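Local coordinates for protein geranyltranstransferase (IspA) (PDB 3LLW) that probably acts as a magnesium-dependent prenyltransferase in isoprenoid biosynthesis, at residues A[6-11]-A[293-298]; A[61-66]-A[199-204]. All blocks are in the same frame, centred on the assembly; numbering follows the deposited sequence.

How the contacts relate
Contact 1 (6-11 with 293-298) and contact 2 (61-66 with 199-204) lie on the same side of the chain's centre, each with its centre about 17 Å from it, and their own centres are about 14 Å apart. Along the chain, contact 2 is nested inside the loop that contact 1 closes. The two meet where helix 6-23 packs on the end of helix 51-63 and on the start of helix 66-71: Phe10 CD1 is 3.6 Å from Gln66 CD, and Tyr11 CD1 is 4.1 Å from Cys61 SG. Both lie away from the magnesium-binding Asp94 and Asp100, so they belong to the packing of the helical fold and not to the metal site.

Contact 1. Residues A[6-11]-A[293-298]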
ATOM      1  N   PRO A   6      17.015 -14.873  31.122  1.00 60.41           N
ATOM      2  CA  PRO A   6      15.895 -13.927  31.249  1.00 59.39           C
ATOM      3  C   PRO A   6      15.535 -13.160  29.974  1.00 58.70           C
ATOM      4  O   PRO A   6      14.353 -13.078  29.638  1.00 57.62           O
ATOM      5  CB  PRO A   6      16.367 -12.966  32.344  1.00 59.65           C
ATOM      6  CG  PRO A   6      17.336 -13.752  33.131  1.00 59.61           C
ATOM      7  CD  PRO A   6      18.055 -14.582  32.125  1.00 58.56           C
ATOM      8  N   ASN A   7      16.545 -12.632  29.285  1.00 52.44           N
ATOM      9  CA  ASN A   7      16.387 -11.957  27.997  1.00 51.18           C
ATOM     10  C   ASN A   7      15.630 -12.794  26.949  1.00 53.97           C
ATOM     11  O   ASN A   7      14.692 -12.314  26.313  1.00 55.75           O
ATOM     12  CB  ASN A   7      17.774 -11.603  27.467  1.00 49.29           C
ATOM     13  CG  ASN A   7      17.742 -11.019  26.071  1.00 53.78           C
ATOM     14  OD1 ASN A   7      17.254  -9.905  25.865  1.00 52.59           O
ATOM     15  ND2 ASN A   7      18.299 -11.757  25.104  1.00 48.37           N
ATOM     16  N   LEU A   8      16.044 -14.049  26.804  1.00 51.02           N
ATOM     17  CA  LEU A   8      15.491 -14.968  25.831  1.00 51.27           C
ATOM     18  C   LEU A   8      14.113 -15.454  26.253  1.00 57.65           C
ATOM     19  O   LEU A   8      13.274 -15.802  25.411  1.00 61.93           O
ATOM     20  CB  LEU A   8      16.432 -16.164  25.710  1.00 50.71           C
ATOM     21  CG  LEU A   8      16.331 -17.014  24.453  1.00 54.79           C
ATOM     22  CD1 LEU A   8      16.472 -16.132  23.227  1.00 49.98           C
ATOM     23  CD2 LEU A   8      17.397 -18.093  24.470  1.00 51.07           C
ATOM     24  N   SER A   9      13.894 -15.479  27.566  1.00 59.54           N
ATOM     25  CA  SER A   9      12.632 -15.916  28.155  1.00 56.23           C
ATOM     26  C   SER A   9      11.593 -14.821  27.986  1.00 53.13           C
ATOM     27  O   SER A   9      10.416 -15.103  27.727  1.00 50.44           O
ATOM     28  CB  SER A   9      12.820 -16.224  29.648  1.00 55.55           C
ATOM     29  OG  SER A   9      11.756 -17.007  30.146  1.00 61.99           O
ATOM     30  N   PHE A  10      12.049 -13.577  28.144  1.00 46.17           N
ATOM     31  CA  PHE A  10      11.222 -12.391  27.955  1.00 50.22           C
ATOM     32  C   PHE A  10      10.768 -12.274  26.495  1.00 51.06           C
ATOM     33  O   PHE A  10       9.617 -11.929  26.219  1.00 53.29           O
ATOM     34  CB  PHE A  10      12.002 -11.141  28.375  1.00 50.81           C
ATOM     35  CG  PHE A  10      11.329  -9.853  28.012  1.00 56.10           C
ATOM     36  CD1 PHE A  10      10.307  -9.345  28.804  1.00 61.92           C
ATOM     37  CD2 PHE A  10      11.732  -9.134  26.889  1.00 55.63           C
ATOM     38  CE1 PHE A  10       9.678  -8.143  28.473  1.00 66.52           C
ATOM     39  CE2 PHE A  10      11.106  -7.935  26.548  1.00 60.15           C
ATOM     40  CZ  PHE A  10      10.078  -7.440  27.343  1.00 55.47           C
ATOM     41  N   TYR A  11      11.694 -12.556  25.579  1.00 52.06           N
ATOM     42  CA  TYR A  11      11.441 -12.496  24.148  1.00 51.07           C
ATOM     43  C   TYR A  11      10.434 -13.549  23.696  1.00 51.89           C
ATOM     44  O   TYR A  11       9.502 -13.231  22.953  1.00 58.71           O
ATOM     45  CB  TYR A  11      12.752 -12.608  23.361  1.00 50.12           C
ATOM     46  CG  TYR A  11      12.564 -12.984  21.903  1.00 54.78           C
ATOM     47  CD1 TYR A  11      11.874 -12.139  21.021  1.00 52.68           C
ATOM     48  CD2 TYR A  11      13.080 -14.177  21.403  1.00 53.52           C
ATOM     49  CE1 TYR A  11      11.695 -12.479  19.706  1.00 44.95           C
ATOM     50  CE2 TYR A  11      12.918 -14.518  20.073  1.00 55.11           C
ATOM     51  CZ  TYR A  11      12.220 -13.663  19.231  1.00 51.79           C
ATOM     52  OH  TYR A  11      12.047 -13.996  17.913  1.00 50.92           O
ATOM     53  N   LEU A 293      18.695 -13.696  18.124  1.00 50.52           N
ATOM     54  CA  LEU A 293      18.843 -14.125  16.743  1.00 55.67           C
ATOM     55  C   LEU A 293      19.304 -15.573  16.624  1.00 58.52           C
ATOM     56  O   LEU A 293      18.718 -16.344  15.867  1.00 62.76           O
ATOM     57  CB  LEU A 293      19.755 -13.177  15.960  1.00 55.90           C
ATOM     58  CG  LEU A 293      19.175 -11.779  15.687  1.00 54.87           C
ATOM     59  CD1 LEU A 293      20.166 -10.929  14.927  1.00 44.75           C
ATOM     60  CD2 LEU A 293      17.856 -11.866  14.937  1.00 51.04           C
ATOM     61  N   ASN A 294      20.320 -15.938  17.408  1.00 60.60           N
ATOM     62  CA  ASN A 294      20.843 -17.303  17.453  1.00 55.32           C
ATOM     63  C   ASN A 294      19.754 -18.320  17.771  1.00 53.75           C
ATOM     64  O   ASN A 294      19.662 -19.354  17.097  1.00 47.81           O
ATOM     65  CB  ASN A 294      21.993 -17.387  18.465  1.00 62.71           C
ATOM     66  CG  ASN A 294      22.660 -18.746  18.507  1.00 64.77           C
ATOM     67  OD1 ASN A 294      22.533 -19.461  19.496  1.00 67.20           O
ATOM     68  ND2 ASN A 294      23.392 -19.097  17.451  1.00 62.17           N
ATOM     69  N   ALA A 295      18.918 -17.999  18.761  1.00 48.66           N
ATOM     70  CA  ALA A 295      17.855 -18.900  19.205  1.00 57.60           C
ATOM     71  C   ALA A 295      16.811 -19.117  18.125  1.00 63.89           C
ATOM     72  O   ALA A 295      16.389 -20.250  17.883  1.00 64.21           O
ATOM     73  CB  ALA A 295      17.200 -18.371  20.447  1.00 57.53           C
ATOM     74  N   LEU A 296      16.418 -18.022  17.474  1.00 66.97           N
ATOM     75  CA  LEU A 296      15.408 -18.049  16.426  1.00 68.07           C
ATOM     76  C   LEU A 296      15.867 -18.901  15.248  1.00 66.25           C
ATOM     77  O   LEU A 296      15.108 -19.737  14.749  1.00 64.39           O
ATOM     78  CB  LEU A 296      15.102 -16.628  15.951  1.00 68.20           C
ATOM     79  CG  LEU A 296      13.650 -16.162  15.814  1.00 71.70           C
ATOM     80  CD1 LEU A 296      13.617 -14.895  14.968  1.00 71.91           C
ATOM     81  CD2 LEU A 296      12.681 -17.226  15.264  1.00 70.13           C
ATOM     82  N   LEU A 297      17.114 -18.693  14.832  1.00 64.21           N
ATOM     83  CA  LEU A 297      17.696 -19.423  13.707  1.00 64.55           C
ATOM     84  C   LEU A 297      17.870 -20.909  13.973  1.00 66.30           C
ATOM     85  O   LEU A 297      17.673 -21.716  13.068  1.00 65.41           O
ATOM     86  CB  LEU A 297      19.035 -18.824  13.294  1.00 63.96           C
ATOM     87  CG  LEU A 297      19.100 -17.351  12.878  1.00 70.81           C
ATOM     88  CD1 LEU A 297      20.448 -17.113  12.275  1.00 76.13           C
ATOM     89  CD2 LEU A 297      17.998 -16.949  11.900  1.00 76.08           C
ATOM     90  N   ASN A 298      18.237 -21.267  15.204  1.00 68.19           N
ATOM     91  CA  ASN A 298      18.393 -22.679  15.571  1.00 71.05           C
ATOM     92  C   ASN A 298      17.060 -23.418  15.541  1.00 70.95           C
ATOM     93  O   ASN A 298      17.006 -24.596  15.188  1.00 72.64           O
ATOM     94  CB  ASN A 298      19.087 -22.848  16.933  1.00 69.70           C
ATOM     95  CG  ASN A 298      20.600 -22.634  16.854  1.00 74.07           C
ATOM     96  OD1 ASN A 298      21.298 -23.260  16.047  1.00 70.68           O
ATOM     97  ND2 ASN A 298      21.113 -21.749  17.703  1.00 78.78           N
TER
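Tyr11 and Leu296 meet at about a right angle, the phenol oxygen of the tyrosine coming up against the branch point of the leucine. Tyr11 OH is 3.4 Å from Leu296 CG and 3.5 Å from Leu296 CD1, and CG lies at the edge of the aromatic ring, near its plane, so the ring face takes no part in this meeting. The tyrosine CG stands anti to the backbone N (chi1 162°), which extends the ring from helix 6-23 toward helix 287-301. Its hydroxyl also hydrogen-bonds to the carbonyl oxygen of Lys54, which gives the polar end a partner beside the apolar leucine.

In the predominantly helical fold of the polyprenyl synthase family, this contact joins the first helix of the modelled chain to the last. One turn before Tyr11, Leu8 reaches across with both methyls toward a single carbon: CD1 is 3.6 Å and CD2 4.0 Å from Ala295 CB. These two residues also hold the closest pair of CA atoms, with 8.1 Å between Leu8 CA and Ala295 CA. Helix 51-63 touches both partners, through Leu57 and Ala58 on Tyr11 and Leu55 on Leu296.

Contact 2. Residues A[61-66]-A[199-204]; sequences CALVGQ and MGLVAS
Apolar packing carries this contact, and Leu63 is at the middle of it. Its CD1 methyl meets the CD1 methyl of Leu201 at 3.8 Å, the two side chains crossing obliquely. Leu201 leaves its backbone at an angle to the partner segment; with CG anti to the backbone N (chi1 178°), its end reaches toward Leu63. Leu63 also lies against Ser204. Near the backbone, Leu63 CB is 4.1 Å from Ser204 CB; at the tip of the leucine, Leu63 CD1 is 4.1 Å from Ser204 OG.

The polar interaction is internal to segment 199-204. Ser204 OG donates a hydrogen bond of 2.6 Å to Leu201 O, the backbone oxygen three residues earlier. The donor lies in the carbonyl plane, on a lone pair, at a C=O...OG angle of 134°. This bond fixes the rotation of the serine hydroxyl and occupies its proton within its own segment, while the serine still lines the face that Leu63 covers.

A bound sulfate, probably from the crystallisation liquor, lies about 4 Å from the Leu63 side chain. The contact joins the last turn of helix 51-63 to the C-terminal part of helix 178-204. Leu211, Phe212 and Leu215 of helix 209-236 pack on Leu201, while Tyr69 of helix 66-71 touches Cys61 and Val64 in the other segment.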
ATOM      1  N   CYS A  61      13.258  -6.494  21.245  1.00 49.23           N
ATOM      2  CA  CYS A  61      13.316  -6.957  22.645  1.00 52.90           C
ATOM      3  C   CYS A  61      14.732  -6.992  23.203  1.00 53.97           C
ATOM      4  O   CYS A  61      14.941  -6.737  24.387  1.00 51.99           O
ATOM      5  CB  CYS A  61      12.727  -8.361  22.793  1.00 51.83           C
ATOM      6  SG  CYS A  61      10.975  -8.470  22.507  1.00 55.91           S
ATOM      7  N   ALA A  62      15.685  -7.335  22.343  1.00 53.89           N
ATOM      8  CA  ALA A  62      17.093  -7.329  22.687  1.00 50.27           C
ATOM      9  C   ALA A  62      17.650  -5.926  22.928  1.00 52.83           C
ATOM     10  O   ALA A  62      18.485  -5.732  23.811  1.00 56.32           O
ATOM     11  CB  ALA A  62      17.873  -8.000  21.607  1.00 48.78           C
ATOM     12  N   LEU A  63      17.183  -4.948  22.159  1.00 56.73           N
ATOM     13  CA  LEU A  63      17.831  -3.629  22.131  1.00 56.12           C
ATOM     14  C   LEU A  63      17.190  -2.575  23.029  1.00 56.61           C
ATOM     15  O   LEU A  63      17.856  -1.616  23.436  1.00 57.88           O
ATOM     16  CB  LEU A  63      17.954  -3.111  20.695  1.00 54.31           C
ATOM     17  CG  LEU A  63      18.947  -3.796  19.747  1.00 58.65           C
ATOM     18  CD1 LEU A  63      18.731  -3.281  18.327  1.00 56.48           C
ATOM     19  CD2 LEU A  63      20.410  -3.623  20.171  1.00 57.58           C
ATOM     20  N   VAL A  64      15.908  -2.738  23.333  1.00 54.33           N
ATOM     21  CA  VAL A  64      15.268  -1.857  24.307  1.00 60.72           C
ATOM     22  C   VAL A  64      15.176  -2.578  25.658  1.00 62.45           C
ATOM     23  O   VAL A  64      14.973  -3.793  25.699  1.00 59.19           O
ATOM     24  CB  VAL A  64      13.897  -1.287  23.792  1.00 59.06           C
ATOM     25  CG1 VAL A  64      12.887  -2.381  23.529  1.00 64.12           C
ATOM     26  CG2 VAL A  64      13.320  -0.255  24.759  1.00 67.12           C
ATOM     27  N   GLY A  65      15.381  -1.835  26.750  1.00 67.52           N
ATOM     28  CA  GLY A  65      15.227  -2.368  28.112  1.00 69.99           C
ATOM     29  C   GLY A  65      13.807  -2.846  28.353  1.00 72.59           C
ATOM     30  O   GLY A  65      12.863  -2.264  27.810  1.00 72.07           O
ATOM     31  N   GLN A  66      13.663  -3.901  29.160  1.00 74.44           N
ATOM     32  CA  GLN A  66      12.371  -4.572  29.401  1.00 76.74           C
ATOM     33  C   GLN A  66      11.219  -3.674  29.873  1.00 79.70           C
ATOM     34  O   GLN A  66      10.064  -3.916  29.521  1.00 81.93           O
ATOM     35  CB  GLN A  66      12.539  -5.739  30.373  1.00 76.07           C
ATOM     36  CG  GLN A  66      13.070  -7.019  29.734  1.00 82.72           C
ATOM     37  CD  GLN A  66      13.172  -8.183  30.717  1.00 80.54           C
ATOM     38  OE1 GLN A  66      12.361  -8.310  31.639  1.00 77.88           O
ATOM     39  NE2 GLN A  66      14.171  -9.042  30.516  1.00 73.15           N
ATOM     40  N   MET A 199      13.835  -2.915  10.603  1.00 37.89           N
ATOM     41  CA  MET A 199      12.673  -2.230  11.158  1.00 36.32           C
ATOM     42  C   MET A 199      12.672  -2.424  12.673  1.00 41.60           C
ATOM     43  O   MET A 199      12.201  -1.545  13.401  1.00 50.25           O
ATOM     44  CB  MET A 199      11.340  -2.697  10.531  1.00 39.02           C
ATOM     45  CG  MET A 199      10.966  -2.103   9.139  1.00 36.52           C
ATOM     46  SD  MET A 199       9.625  -3.080   8.315  1.00 28.03           S
ATOM     47  CE  MET A 199       8.246  -2.330   9.171  1.00 24.13           C
ATOM     48  N   GLY A 200      13.223  -3.552  13.141  1.00 36.42           N
ATOM     49  CA  GLY A 200      13.531  -3.739  14.574  1.00 37.38           C
ATOM     50  C   GLY A 200      14.531  -2.720  15.147  1.00 39.91           C
ATOM     51  O   GLY A 200      14.341  -2.216  16.266  1.00 43.11           O
ATOM     52  N   LEU A 201      15.595  -2.422  14.402  1.00 38.07           N
ATOM     53  CA  LEU A 201      16.612  -1.428  14.865  1.00 40.22           C
ATOM     54  C   LEU A 201      16.025  -0.017  14.904  1.00 40.81           C
ATOM     55  O   LEU A 201      16.053   0.643  15.932  1.00 51.73           O
ATOM     56  CB  LEU A 201      17.887  -1.459  13.999  1.00 34.57           C
ATOM     57  CG  LEU A 201      18.997  -0.434  14.338  1.00 46.90           C
ATOM     58  CD1 LEU A 201      19.466  -0.550  15.793  1.00 40.04           C
ATOM     59  CD2 LEU A 201      20.181  -0.583  13.422  1.00 42.27           C
ATOM     60  N   VAL A 202      15.481   0.415  13.771  1.00 46.82           N
ATOM     61  CA  VAL A 202      14.787   1.690  13.629  1.00 40.03           C
ATOM     62  C   VAL A 202      13.744   1.930  14.731  1.00 46.98           C
ATOM     63  O   VAL A 202      13.798   2.965  15.418  1.00 47.25           O
ATOM     64  CB  VAL A 202      14.170   1.808  12.198  1.00 40.46           C
ATOM     65  CG1 VAL A 202      13.156   2.941  12.102  1.00 33.83           C
ATOM     66  CG2 VAL A 202      15.271   2.012  11.178  1.00 40.41           C
ATOM     67  N   ALA A 203      12.835   0.967  14.924  1.00 43.50           N
ATOM     68  CA  ALA A 203      11.796   1.059  15.969  1.00 45.39           C
ATOM     69  C   ALA A 203      12.331   1.154  17.406  1.00 48.47           C
ATOM     70  O   ALA A 203      11.680   1.746  18.257  1.00 46.97           O
ATOM     71  CB  ALA A 203      10.805  -0.090  15.858  1.00 42.19           C
ATOM     72  N   SER A 204      13.506   0.577  17.671  1.00 50.10           N
ATOM     73  CA  SER A 204      14.118   0.651  19.006  1.00 53.40           C
ATOM     74  C   SER A 204      14.631   2.047  19.376  1.00 57.57           C
ATOM     75  O   SER A 204      14.821   2.341  20.554  1.00 59.96           O
ATOM     76  CB  SER A 204      15.243  -0.373  19.160  1.00 48.00           C
ATOM     77  OG  SER A 204      16.403   0.038  18.466  1.00 51.05           O
TER